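Local coordinates for protein esterase YbfF (Escherichia coli, PDB 3BF7) that probably hydrolyses ester substrates, and perhaps thioesters, as an alpha/beta-hydrolase with a helical cap, at residues A[17-22]-A[41-46]; A[49-54]-A[65-70]; A[186-191]-A[218-223]; A[199-204]-A[246-251]. The protein carries 1 engineered substitution. One frame throughout, in Å; residues are numbered along the deposited sequence.

Contact 1 (A[17-22]-A[41-46]); sequences SPIVLV and NDHNII
I19 and I45 pair as neighbours on two parallel strands, and the side chain of I19 shows how a strand residue can serve both its partner strand and the loop leading into it. Its CB lies 3.8 Å from CD1 of I45. From there CG1 sets off beside the backbone N (chi1 -65°), which carries the branch back toward H43, where it approaches CD2 of the imidazole. CD1 ends over the face of that ring in a CH-pi contact, 3.6 Å from the centroid of H43. ND1 of the ring bonds to the carbonyl of L39, which helps to orient it.

The backbones supply the regular part: I19 N gives a straight bond to N44 O (2.9 Å), I46 N returns to I19 O, and L21 N goes on to I46 O. CA of V20 sits 3.2 Å from I46 O in a CA-H...O contact. L21 CD1 meets CG2 of I45 on the sheet face of I19, while V20 CG2 and I46 CB meet on the other face. Strands 19-22 and 45-48, linked through helix 33-39, form a beta-alpha-beta crossover. The chemistry implies division of labour: peptide groups set the register, and branched aliphatic side chains pack on both faces.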
loop_
_atom_site.group_PDB
_atom_site.type_symbol
_atom_site.label_atom_id
_atom_site.label_comp_id
_atom_site.label_asym_id
_atom_site.label_seq_id
_atom_site.Cartn_x
_atom_site.Cartn_y
_atom_site.Cartn_z
ATOM N N SER A 17 11.981 -16.033 2.367
ATOM C CA SER A 17 11.526 -15.187 3.458
ATOM C C SER A 17 10.036 -14.962 3.242
ATOM O O SER A 17 9.563 -14.962 2.107
ATOM C CB SER A 17 12.237 -13.831 3.430
ATOM O OG SER A 17 13.639 -13.969 3.566
ATOM N N PRO A 18 9.272 -14.793 4.329
ATOM C CA PRO A 18 7.837 -14.562 4.165
ATOM C C PRO A 18 7.644 -13.194 3.514
ATOM O O PRO A 18 8.542 -12.353 3.562
ATOM C CB PRO A 18 7.315 -14.604 5.598
ATOM C CG PRO A 18 8.484 -14.086 6.387
ATOM C CD PRO A 18 9.648 -14.803 5.753
ATOM N N ILE A 19 6.483 -12.983 2.904
ATOM C CA ILE A 19 6.179 -11.715 2.255
ATOM C C ILE A 19 4.997 -11.023 2.920
ATOM O O ILE A 19 3.933 -11.615 3.094
ATOM C CB ILE A 19 5.857 -11.913 0.751
ATOM C CG1 ILE A 19 7.103 -12.417 0.014
ATOM C CG2 ILE A 19 5.352 -10.602 0.143
ATOM C CD1 ILE A 19 6.879 -12.701 -1.461
ATOM N N VAL A 20 5.208 -9.767 3.299
ATOM C CA VAL A 20 4.173 -8.949 3.919
ATOM C C VAL A 20 3.713 -7.951 2.858
ATOM O O VAL A 20 4.534 -7.240 2.277
ATOM C CB VAL A 20 4.723 -8.178 5.143
ATOM C CG1 VAL A 20 3.643 -7.273 5.723
ATOM C CG2 VAL A 20 5.218 -9.160 6.196
ATOM N N LEU A 21 2.407 -7.918 2.607
ATOM C CA LEU A 21 1.809 -7.029 1.613
ATOM C C LEU A 21 1.079 -5.897 2.327
ATOM O O LEU A 21 0.265 -6.145 3.223
ATOM C CB LEU A 21 0.831 -7.818 0.738
ATOM C CG LEU A 21 1.438 -8.987 -0.038
ATOM C CD1 LEU A 21 0.330 -9.892 -0.547
ATOM C CD2 LEU A 21 2.283 -8.468 -1.184
ATOM N N VAL A 22 1.359 -4.664 1.908
ATOM C CA VAL A 22 0.782 -3.474 2.530
ATOM C C VAL A 22 0.078 -2.572 1.512
ATOM O O VAL A 22 0.712 -2.010 0.619
ATOM C CB VAL A 22 1.888 -2.660 3.252
ATOM C CG1 VAL A 22 1.262 -1.608 4.150
ATOM C CG2 VAL A 22 2.790 -3.595 4.050
ATOM N N ASN A 41 2.324 -19.476 -3.547
ATOM C CA ASN A 41 2.735 -20.757 -4.109
ATOM C C ASN A 41 4.075 -21.178 -3.518
ATOM O O ASN A 41 4.337 -22.370 -3.332
ATOM C CB ASN A 41 2.855 -20.666 -5.633
ATOM C CG ASN A 41 1.508 -20.695 -6.330
ATOM O OD1 ASN A 41 0.774 -21.682 -6.246
ATOM N ND2 ASN A 41 1.176 -19.613 -7.025
ATOM N N ASP A 42 4.916 -20.194 -3.205
ATOM C CA ASP A 42 6.238 -20.472 -2.660
ATOM C C ASP A 42 6.700 -19.560 -1.519
ATOM O O ASP A 42 7.894 -19.483 -1.230
ATOM C CB ASP A 42 7.269 -20.459 -3.793
ATOM C CG ASP A 42 7.203 -19.200 -4.636
ATOM O OD1 ASP A 42 6.208 -18.452 -4.530
ATOM O OD2 ASP A 42 8.147 -18.968 -5.422
ATOM N N HIS A 43 5.760 -18.875 -0.872
ATOM C CA HIS A 43 6.090 -18.000 0.256
ATOM C C HIS A 43 4.958 -17.977 1.262
ATOM O O HIS A 43 3.797 -18.135 0.896
ATOM C CB HIS A 43 6.263 -16.530 -0.158
ATOM C CG HIS A 43 7.306 -16.288 -1.196
ATOM N ND1 HIS A 43 7.081 -16.497 -2.538
ATOM C CD2 HIS A 43 8.567 -15.805 -1.095
ATOM C CE1 HIS A 43 8.158 -16.150 -3.221
ATOM N NE2 HIS A 43 9.074 -15.727 -2.369
ATOM N N ASN A 44 5.298 -17.771 2.531
ATOM C CA ASN A 44 4.259 -17.599 3.532
ATOM C C ASN A 44 3.865 -16.153 3.247
ATOM O O ASN A 44 4.730 -15.321 2.954
ATOM C CB ASN A 44 4.806 -17.709 4.956
ATOM C CG ASN A 44 5.077 -19.139 5.368
ATOM O OD1 ASN A 44 4.542 -20.078 4.779
ATOM N ND2 ASN A 44 5.895 -19.312 6.398
ATOM N N ILE A 45 2.573 -15.858 3.309
ATOM C CA ILE A 45 2.088 -14.513 3.028
ATOM C C ILE A 45 1.369 -13.901 4.218
ATOM O O ILE A 45 0.664 -14.593 4.955
ATOM C CB ILE A 45 1.093 -14.520 1.843
ATOM C CG1 ILE A 45 1.756 -15.111 0.596
ATOM C CG2 ILE A 45 0.580 -13.111 1.581
ATOM C CD1 ILE A 45 2.950 -14.338 0.101
ATOM N N ILE A 46 1.562 -12.599 4.400
ATOM C CA ILE A 46 0.894 -11.857 5.460
ATOM C C ILE A 46 0.315 -10.596 4.824
ATOM O O ILE A 46 1.058 -9.730 4.352
ATOM C CB ILE A 46 1.855 -11.432 6.598
ATOM C CG1 ILE A 46 2.497 -12.662 7.250
ATOM C CG2 ILE A 46 1.088 -10.627 7.645
ATOM C CD1 ILE A 46 3.682 -13.216 6.490
#

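Contact 2 (A[49-54]-A[65-70]); sequences DVRNHG and PAMAQD. Engineered in segment 49-54: V50 (natural residue Met).
The guanidinium of R51 has CB of A66 over the centre of one face, 4.0 Å from CZ, and the carboxylate of D70 at its edge. The two flat groups are nearly coplanar, 14° apart, and the grip is side-on: R51 NE reaches OD1 of D70 at 2.7 Å, and R51 NH2 reaches OD2 of D70 at 2.9 Å. Both oxygens use their syn lone pairs and both bonds are close to straight, a bidentate salt bridge that fixes the rotation of each group. R51 sends CG between its backbone N and carbonyl carbon (chi1 60°), and a bend at chi3 then turns the edge with NE and NH2 to the acid.

D70 has further partners. Water 1 donates to OD1 and accepts from R51 N, while OD2 also bonds to the amino terminus of M1; the two positive groups would probably favour an ionised acid. R51 NH1 is taken by the carbonyl of V61. A leucine in place of R51 would probably leave the buried carboxylate of D70 without its charged mate in this loop.

Beside the polar pair, CG1 of V50, an engineered residue (Met in nature), touches SD of M67 at 3.8 Å. V50 to H53 make a type II turn, closed by H53 N to V50 O. The contact joins the loop after strand 45-48 to helix 64-78 in the alpha/beta-hydrolase fold.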
loop_
_atom_site.group_PDB
_atom_site.type_symbol
_atom_site.label_atom_id
_atom_site.label_comp_id
_atom_site.label_asym_id
_atom_site.label_seq_id
_atom_site.Cartn_x
_atom_site.Cartn_y
_atom_site.Cartn_z
ATOM N N ASP A 49 -3.886 -4.927 7.330
ATOM C CA ASP A 49 -4.759 -3.771 7.212
ATOM C C ASP A 49 -3.916 -2.695 7.901
ATOM O O ASP A 49 -3.487 -2.869 9.046
ATOM C CB ASP A 49 -6.062 -3.926 8.006
ATOM C CG ASP A 49 -7.190 -4.546 7.197
ATOM O OD1 ASP A 49 -7.230 -4.368 5.958
ATOM O OD2 ASP A 49 -8.060 -5.194 7.823
ATOM N N VAL A 50 -3.641 -1.605 7.200
ATOM C CA VAL A 50 -2.883 -0.513 7.794
ATOM C C VAL A 50 -3.757 0.105 8.892
ATOM O O VAL A 50 -4.983 -0.015 8.850
ATOM C CB VAL A 50 -2.545 0.547 6.717
ATOM C CG1 VAL A 50 -1.913 1.782 7.351
ATOM C CG2 VAL A 50 -1.605 -0.064 5.684
ATOM N N ARG A 51 -3.141 0.742 9.883
ATOM C CA ARG A 51 -3.926 1.372 10.937
ATOM C C ARG A 51 -4.949 2.297 10.284
ATOM O O ARG A 51 -4.696 2.883 9.227
ATOM C CB ARG A 51 -3.032 2.170 11.900
ATOM C CG ARG A 51 -2.233 3.298 11.261
ATOM C CD ARG A 51 -1.672 4.247 12.319
ATOM N NE ARG A 51 -0.830 3.549 13.285
ATOM C CZ ARG A 51 -0.484 4.035 14.473
ATOM N NH1 ARG A 51 -0.902 5.235 14.860
ATOM N NH2 ARG A 51 0.275 3.311 15.285
ATOM N N ASN A 52 -6.119 2.395 10.908
ATOM C CA ASN A 52 -7.203 3.237 10.422
ATOM C C ASN A 52 -7.841 2.761 9.122
ATOM O O ASN A 52 -8.593 3.506 8.487
ATOM C CB ASN A 52 -6.726 4.685 10.286
ATOM C CG ASN A 52 -6.398 5.311 11.627
ATOM O OD1 ASN A 52 -5.321 5.885 11.816
ATOM N ND2 ASN A 52 -7.326 5.201 12.570
ATOM N N HIS A 53 -7.543 1.522 8.738
ATOM C CA HIS A 53 -8.115 0.908 7.539
ATOM C C HIS A 53 -8.625 -0.491 7.878
ATOM O O HIS A 53 -8.196 -1.097 8.865
ATOM C CB HIS A 53 -7.073 0.790 6.416
ATOM C CG HIS A 53 -6.575 2.108 5.910
ATOM N ND1 HIS A 53 -6.939 2.638 4.689
ATOM C CD2 HIS A 53 -5.757 3.018 6.484
ATOM C CE1 HIS A 53 -6.363 3.818 4.533
ATOM N NE2 HIS A 53 -5.640 4.070 5.608
ATOM N N GLY A 54 -9.534 -0.994 7.046
ATOM C CA GLY A 54 -10.075 -2.327 7.242
ATOM C C GLY A 54 -10.533 -2.577 8.658
ATOM O O GLY A 54 -11.292 -1.782 9.215
ATOM N N PRO A 65 6.610 6.886 10.504
ATOM C CA PRO A 65 7.367 6.124 11.503
ATOM C C PRO A 65 6.390 5.235 12.286
ATOM O O PRO A 65 6.708 4.103 12.641
ATOM C CB PRO A 65 7.985 7.218 12.368
ATOM C CG PRO A 65 8.277 8.285 11.358
ATOM C CD PRO A 65 7.000 8.309 10.526
ATOM N N ALA A 66 5.192 5.757 12.534
ATOM C CA ALA A 66 4.165 5.018 13.265
ATOM C C ALA A 66 3.720 3.784 12.482
ATOM O O ALA A 66 3.586 2.696 13.046
ATOM C CB ALA A 66 2.968 5.921 13.547
ATOM N N MET A 67 3.493 3.954 11.182
ATOM C CA MET A 67 3.075 2.839 10.342
ATOM C C MET A 67 4.198 1.808 10.228
ATOM O O MET A 67 3.939 0.610 10.155
ATOM C CB MET A 67 2.650 3.345 8.960
ATOM C CG MET A 67 1.297 4.051 8.978
ATOM S SD MET A 67 0.687 4.546 7.350
ATOM C CE MET A 67 0.905 6.318 7.431
ATOM N N ALA A 68 5.443 2.275 10.226
ATOM C CA ALA A 68 6.585 1.368 10.148
ATOM C C ALA A 68 6.657 0.554 11.440
ATOM O O ALA A 68 6.880 -0.655 11.412
ATOM C CB ALA A 68 7.873 2.159 9.946
ATOM N N GLN A 69 6.465 1.222 12.573
ATOM C CA GLN A 69 6.494 0.540 13.863
ATOM C C GLN A 69 5.390 -0.513 13.925
ATOM O O GLN A 69 5.581 -1.586 14.498
ATOM C CB GLN A 69 6.304 1.536 15.007
ATOM C CG GLN A 69 6.286 0.883 16.383
ATOM C CD GLN A 69 7.629 0.304 16.768
ATOM O OE1 GLN A 69 8.634 1.015 16.808
ATOM N NE2 GLN A 69 7.657 -0.993 17.057
ATOM N N ASP A 70 4.233 -0.202 13.348
ATOM C CA ASP A 70 3.127 -1.156 13.336
ATOM C C ASP A 70 3.584 -2.440 12.642
ATOM O O ASP A 70 3.215 -3.539 13.051
ATOM C CB ASP A 70 1.919 -0.597 12.578
ATOM C CG ASP A 70 1.241 0.555 13.293
ATOM O OD1 ASP A 70 0.405 1.216 12.643
ATOM O OD2 ASP A 70 1.522 0.800 14.490
HETATM O O HOH W 1 -0.232 0.777 10.045
#

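Contact 3 (A[186-191]-A[218-223]); sequences VGWEKI and LAQFPQ
OE1 of Q220 is gripped from two sources, the indole N-H of W188 and the backbone N-H of I191. The indole bond is short, 2.8 Å from NE1 of W188 to OE1 of Q220, nearly straight, and lies in the ring plane; it meets OE1 on a lone pair in the carbonyl plane. The second, 3.0 Å from I191 N to OE1 of Q220, comes in tilted 20° from that plane. Ring and amide planes stand 62° apart, W188 meeting the amide by its edge. The other end of the amide is equally engaged, NE2 giving bonds to the carbonyls of D216 and P116.

In the alpha/beta-hydrolase fold this contact joins the loop between helix 182-186 and strand 198-201 to the end of helix 214-220, which lies between strands 198-201 and 224-226 in the chain. Replacing Q220 by a leucine would probably leave the N-H groups of W188 and I191 without this shared acceptor.

Apolar packing continues alongside. CG1 of I191 takes the position between its backbone N and carbonyl carbon (chi1 63°), bringing it 3.9 Å from CB of Q220, and CD1 runs on to CZ of F221 at 3.8 Å. F221 is the first residue after helix 214-220 to leave helical geometry. Water 2 donates both to I191 O and, at 3.0 Å, to A219 O, linking loop to helix.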
loop_
_atom_site.group_PDB
_atom_site.type_symbol
_atom_site.label_atom_id
_atom_site.label_comp_id
_atom_site.label_asym_id
_atom_site.label_seq_id
_atom_site.Cartn_x
_atom_site.Cartn_y
_atom_site.Cartn_z
ATOM N N VAL A 186 0.242 12.180 2.303
ATOM C CA VAL A 186 0.777 12.541 0.993
ATOM C C VAL A 186 2.197 13.063 1.201
ATOM O O VAL A 186 2.989 13.157 0.257
ATOM C CB VAL A 186 -0.074 13.634 0.305
ATOM C CG1 VAL A 186 -1.467 13.110 0.055
ATOM C CG2 VAL A 186 -0.123 14.887 1.155
ATOM N N GLY A 187 2.499 13.391 2.455
ATOM C CA GLY A 187 3.806 13.901 2.823
ATOM C C GLY A 187 4.854 12.822 3.010
ATOM O O GLY A 187 4.662 11.661 2.635
ATOM N N TRP A 188 5.972 13.204 3.613
ATOM C CA TRP A 188 7.070 12.268 3.796
ATOM C C TRP A 188 8.127 12.819 4.735
ATOM O O TRP A 188 8.270 14.030 4.876
ATOM C CB TRP A 188 7.714 11.990 2.432
ATOM C CG TRP A 188 8.844 11.016 2.465
ATOM C CD1 TRP A 188 10.153 11.262 2.162
ATOM C CD2 TRP A 188 8.766 9.633 2.814
ATOM N NE1 TRP A 188 10.896 10.114 2.295
ATOM C CE2 TRP A 188 10.067 9.096 2.691
ATOM C CE3 TRP A 188 7.720 8.790 3.209
ATOM C CZ2 TRP A 188 10.352 7.758 2.962
ATOM C CZ3 TRP A 188 8.001 7.459 3.479
ATOM C CH2 TRP A 188 9.308 6.954 3.350
ATOM N N GLU A 189 8.858 11.913 5.376
ATOM C CA GLU A 189 9.955 12.264 6.268
ATOM C C GLU A 189 11.178 11.613 5.627
ATOM O O GLU A 189 11.269 10.388 5.567
ATOM C CB GLU A 189 9.728 11.677 7.663
ATOM C CG GLU A 189 10.760 12.111 8.691
ATOM C CD GLU A 189 10.710 13.601 8.963
ATOM O OE1 GLU A 189 9.604 14.108 9.246
ATOM O OE2 GLU A 189 11.768 14.261 8.900
ATOM N N LYS A 190 12.107 12.420 5.127
ATOM C CA LYS A 190 13.293 11.864 4.483
ATOM C C LYS A 190 14.013 10.864 5.376
ATOM O O LYS A 190 14.134 11.062 6.588
ATOM C CB LYS A 190 14.252 12.979 4.063
ATOM C CG LYS A 190 13.788 13.765 2.845
ATOM C CD LYS A 190 14.849 14.762 2.405
ATOM C CE LYS A 190 14.469 15.446 1.101
ATOM N NZ LYS A 190 13.206 16.219 1.221
ATOM N N ILE A 191 14.492 9.785 4.766
ATOM C CA ILE A 191 15.183 8.735 5.497
ATOM C C ILE A 191 16.614 8.555 5.018
ATOM O O ILE A 191 16.979 9.018 3.939
ATOM C CB ILE A 191 14.459 7.376 5.331
ATOM C CG1 ILE A 191 14.462 6.952 3.858
ATOM C CG2 ILE A 191 13.032 7.483 5.852
ATOM C CD1 ILE A 191 13.883 5.564 3.613
ATOM N N LEU A 218 16.634 8.272 -5.385
ATOM C CA LEU A 218 17.967 7.676 -5.349
ATOM C C LEU A 218 18.771 8.050 -4.108
ATOM O O LEU A 218 19.630 7.286 -3.668
ATOM C CB LEU A 218 18.747 8.060 -6.609
ATOM C CG LEU A 218 18.164 7.510 -7.912
ATOM C CD1 LEU A 218 18.947 8.062 -9.092
ATOM C CD2 LEU A 218 18.208 5.988 -7.906
ATOM N N ALA A 219 18.501 9.218 -3.536
ATOM C CA ALA A 219 19.220 9.637 -2.341
ATOM C C ALA A 219 18.863 8.733 -1.165
ATOM O O ALA A 219 19.666 8.534 -0.254
ATOM C CB ALA A 219 18.888 11.085 -2.008
ATOM N N GLN A 220 17.655 8.176 -1.194
ATOM C CA GLN A 220 17.189 7.306 -0.123
ATOM C C GLN A 220 17.302 5.826 -0.475
ATOM O O GLN A 220 17.464 4.989 0.410
ATOM C CB GLN A 220 15.755 7.691 0.240
ATOM C CG GLN A 220 15.685 9.116 0.776
ATOM C CD GLN A 220 14.277 9.666 0.838
ATOM O OE1 GLN A 220 13.640 9.669 1.894
ATOM N NE2 GLN A 220 13.780 10.128 -0.300
ATOM N N PHE A 221 17.225 5.518 -1.767
ATOM C CA PHE A 221 17.346 4.149 -2.265
ATOM C C PHE A 221 18.353 4.169 -3.405
ATOM O O PHE A 221 18.000 4.085 -4.583
ATOM C CB PHE A 221 15.977 3.633 -2.713
ATOM C CG PHE A 221 15.049 3.403 -1.567
ATOM C CD1 PHE A 221 15.135 2.235 -0.820
ATOM C CD2 PHE A 221 14.187 4.408 -1.140
ATOM C CE1 PHE A 221 14.385 2.072 0.341
ATOM C CE2 PHE A 221 13.432 4.254 0.021
ATOM C CZ PHE A 221 13.535 3.086 0.762
ATOM N N PRO A 222 19.641 4.283 -3.057
ATOM C CA PRO A 222 20.705 4.323 -4.062
ATOM C C PRO A 222 20.681 3.183 -5.072
ATOM O O PRO A 222 20.997 3.392 -6.248
ATOM C CB PRO A 222 21.987 4.355 -3.222
ATOM C CG PRO A 222 21.574 3.736 -1.916
ATOM C CD PRO A 222 20.198 4.299 -1.694
ATOM N N GLN A 223 20.302 1.991 -4.620
ATOM C CA GLN A 223 20.246 0.826 -5.495
ATOM C C GLN A 223 18.835 0.519 -5.989
ATOM O O GLN A 223 18.480 -0.637 -6.235
ATOM C CB GLN A 223 20.843 -0.396 -4.789
ATOM C CG GLN A 223 22.324 -0.235 -4.467
ATOM C CD GLN A 223 22.894 -1.415 -3.708
ATOM O OE1 GLN A 223 23.567 -1.241 -2.693
ATOM N NE2 GLN A 223 22.635 -2.618 -4.199
HETATM O O HOH W 2 18.958 9.994 2.210
#

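Contact 4 (A[199-204]-A[246-251]); sequences LFIPGG and RAIRRY
L199 opens the contact by placing its CB over the centre of the Y251 ring, a CH-pi contact of 3.8 Å from CB to the ring centroid and only 13° off the ring normal. Beyond CB, the chain runs with CG anti to the backbone N (chi1 178°), and CD2 reaches the helix itself: it lies 3.7 Å from CB of Y251, 3.5 Å from O of A247, and also close to CA of I248. One leucine thus meets both the ring and the backbone of the helix. The ring is steadied at its far end, since the hydroxyl of Y251 bonds with the carbonyl of P197 and with the backbone N of L109, while K108 makes a cation-pi contact with it.

F200 turns to the other face of the sheet, where it meets A111. At I201 the chain faces the helix again. CG1 stands beside the backbone N, and the extended branch puts CD1 against two helix residues, 3.8 Å from CG1 of I248 and 4.1 Å from CB of A247. The side chains of I201 and I248 cross at about a right angle.

Within these segments the strand and helix run antiparallel, their axes 173° apart and 9.6 Å at closest approach, with purely apolar side-chain packing between them. Helix 241-253 lies against one face of the sheet: strand 198-201 has strands 106-112 and 224-226 as neighbours, V110 touches both I201 and Y251, and helix 33-39 flanks the helix, L35 meeting I248 and L39 meeting R249.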
loop_
_atom_site.group_PDB
_atom_site.type_symbol
_atom_site.label_atom_id
_atom_site.label_comp_id
_atom_site.label_asym_id
_atom_site.label_seq_id
_atom_site.Cartn_x
_atom_site.Cartn_y
_atom_site.Cartn_z
ATOM N N LEU A 199 13.078 -2.627 -5.415
ATOM C CA LEU A 199 12.317 -2.560 -6.655
ATOM C C LEU A 199 11.168 -1.567 -6.589
ATOM O O LEU A 199 10.358 -1.601 -5.661
ATOM C CB LEU A 199 11.751 -3.941 -7.014
ATOM C CG LEU A 199 10.889 -4.002 -8.284
ATOM C CD1 LEU A 199 11.752 -3.714 -9.506
ATOM C CD2 LEU A 199 10.234 -5.374 -8.403
ATOM N N PHE A 200 11.120 -0.679 -7.575
ATOM C CA PHE A 200 10.048 0.298 -7.698
ATOM C C PHE A 200 9.296 -0.064 -8.971
ATOM O O PHE A 200 9.911 -0.296 -10.014
ATOM C CB PHE A 200 10.603 1.716 -7.794
ATOM C CG PHE A 200 11.156 2.219 -6.501
ATOM C CD1 PHE A 200 12.377 1.750 -6.026
ATOM C CD2 PHE A 200 10.416 3.091 -5.709
ATOM C CE1 PHE A 200 12.851 2.137 -4.774
ATOM C CE2 PHE A 200 10.881 3.483 -4.455
ATOM C CZ PHE A 200 12.100 3.004 -3.988
ATOM N N ILE A 201 7.973 -0.132 -8.876
ATOM C CA ILE A 201 7.139 -0.482 -10.021
ATOM C C ILE A 201 6.138 0.632 -10.302
ATOM O O ILE A 201 5.026 0.642 -9.762
ATOM C CB ILE A 201 6.369 -1.803 -9.772
ATOM C CG1 ILE A 201 7.351 -2.924 -9.424
ATOM C CG2 ILE A 201 5.567 -2.184 -11.015
ATOM C CD1 ILE A 201 6.686 -4.240 -9.057
ATOM N N PRO A 202 6.527 1.598 -11.146
ATOM C CA PRO A 202 5.637 2.710 -11.485
ATOM C C PRO A 202 4.658 2.356 -12.600
ATOM O O PRO A 202 4.922 1.479 -13.430
ATOM C CB PRO A 202 6.598 3.805 -11.959
ATOM C CG PRO A 202 7.951 3.367 -11.464
ATOM C CD PRO A 202 7.900 1.880 -11.593
ATOM N N GLY A 203 3.521 3.039 -12.603
ATOM C CA GLY A 203 2.561 2.854 -13.670
ATOM C C GLY A 203 2.969 3.859 -14.737
ATOM O O GLY A 203 3.234 5.021 -14.425
ATOM N N GLY A 204 3.030 3.418 -15.990
ATOM C CA GLY A 204 3.417 4.300 -17.079
ATOM C C GLY A 204 2.503 5.495 -17.270
ATOM O O GLY A 204 2.928 6.526 -17.801
ATOM N N ARG A 246 5.622 -10.413 -12.804
ATOM C CA ARG A 246 6.838 -10.767 -13.532
ATOM C C ARG A 246 8.001 -9.926 -13.000
ATOM O O ARG A 246 9.109 -10.428 -12.808
ATOM C CB ARG A 246 6.672 -10.526 -15.039
ATOM C CG ARG A 246 5.730 -11.505 -15.733
ATOM C CD ARG A 246 5.983 -11.549 -17.240
ATOM N NE ARG A 246 5.734 -10.264 -17.886
ATOM C CZ ARG A 246 4.536 -9.822 -18.256
ATOM N NH1 ARG A 246 3.454 -10.561 -18.054
ATOM N NH2 ARG A 246 4.419 -8.628 -18.823
ATOM N N ALA A 247 7.739 -8.643 -12.752
ATOM C CA ALA A 247 8.769 -7.748 -12.237
ATOM C C ALA A 247 9.170 -8.156 -10.823
ATOM O O ALA A 247 10.353 -8.196 -10.486
ATOM C CB ALA A 247 8.265 -6.308 -12.250
ATOM N N ILE A 248 8.180 -8.462 -9.994
ATOM C CA ILE A 248 8.451 -8.869 -8.622
ATOM C C ILE A 248 9.300 -10.134 -8.574
ATOM O O ILE A 248 10.318 -10.175 -7.887
ATOM C CB ILE A 248 7.130 -9.102 -7.840
ATOM C CG1 ILE A 248 6.437 -7.759 -7.586
ATOM C CG2 ILE A 248 7.411 -9.821 -6.521
ATOM C CD1 ILE A 248 5.059 -7.884 -6.968
ATOM N N ARG A 249 8.901 -11.162 -9.313
ATOM C CA ARG A 249 9.653 -12.407 -9.293
ATOM C C ARG A 249 11.054 -12.292 -9.884
ATOM O O ARG A 249 11.973 -12.963 -9.422
ATOM C CB ARG A 249 8.846 -13.524 -9.959
ATOM C CG ARG A 249 7.707 -14.008 -9.059
ATOM C CD ARG A 249 6.997 -15.219 -9.625
ATOM N NE ARG A 249 6.002 -15.771 -8.703
ATOM C CZ ARG A 249 6.288 -16.422 -7.578
ATOM N NH1 ARG A 249 7.548 -16.610 -7.211
ATOM N NH2 ARG A 249 5.307 -16.910 -6.830
ATOM N N ARG A 250 11.232 -11.445 -10.891
ATOM C CA ARG A 250 12.560 -11.265 -11.465
ATOM C C ARG A 250 13.474 -10.723 -10.360
ATOM O O ARG A 250 14.615 -11.157 -10.201
ATOM C CB ARG A 250 12.511 -10.273 -12.629
ATOM C CG ARG A 250 13.883 -9.917 -13.176
ATOM C CD ARG A 250 13.797 -8.861 -14.260
ATOM N NE ARG A 250 15.104 -8.275 -14.549
ATOM C CZ ARG A 250 15.300 -7.245 -15.366
ATOM N NH1 ARG A 250 14.272 -6.678 -15.984
ATOM N NH2 ARG A 250 16.525 -6.774 -15.560
ATOM N N TYR A 251 12.951 -9.773 -9.590
ATOM C CA TYR A 251 13.685 -9.155 -8.494
ATOM C C TYR A 251 13.933 -10.147 -7.353
ATOM O O TYR A 251 15.048 -10.237 -6.838
ATOM C CB TYR A 251 12.896 -7.937 -7.996
ATOM C CG TYR A 251 13.338 -7.351 -6.673
ATOM C CD1 TYR A 251 14.598 -6.774 -6.517
ATOM C CD2 TYR A 251 12.473 -7.342 -5.582
ATOM C CE1 TYR A 251 14.983 -6.200 -5.298
ATOM C CE2 TYR A 251 12.843 -6.774 -4.369
ATOM C CZ TYR A 251 14.095 -6.207 -4.230
ATOM O OH TYR A 251 14.445 -5.657 -3.019
#

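Overall arrangement
The four contacts show chemistry following place in the fold. Contacts 1, 2 and 4 are buried, whereas contact 3 is partly open to solvent. Contacts 1 and 4 reach the same sheet, one through strand pairing and the other through a helix laid on its face, and a salt bridge from D42 to R249 joins them. Contact 2 follows contact 1 along the chain and touches it through V22 and V50, yet relies on a buried ion pair. Contact 3 depends on a shared amide oxygen and a water; its F221 packs on F200 of 199-204, so it and contact 4 adjoin, their segments alternating in sequence.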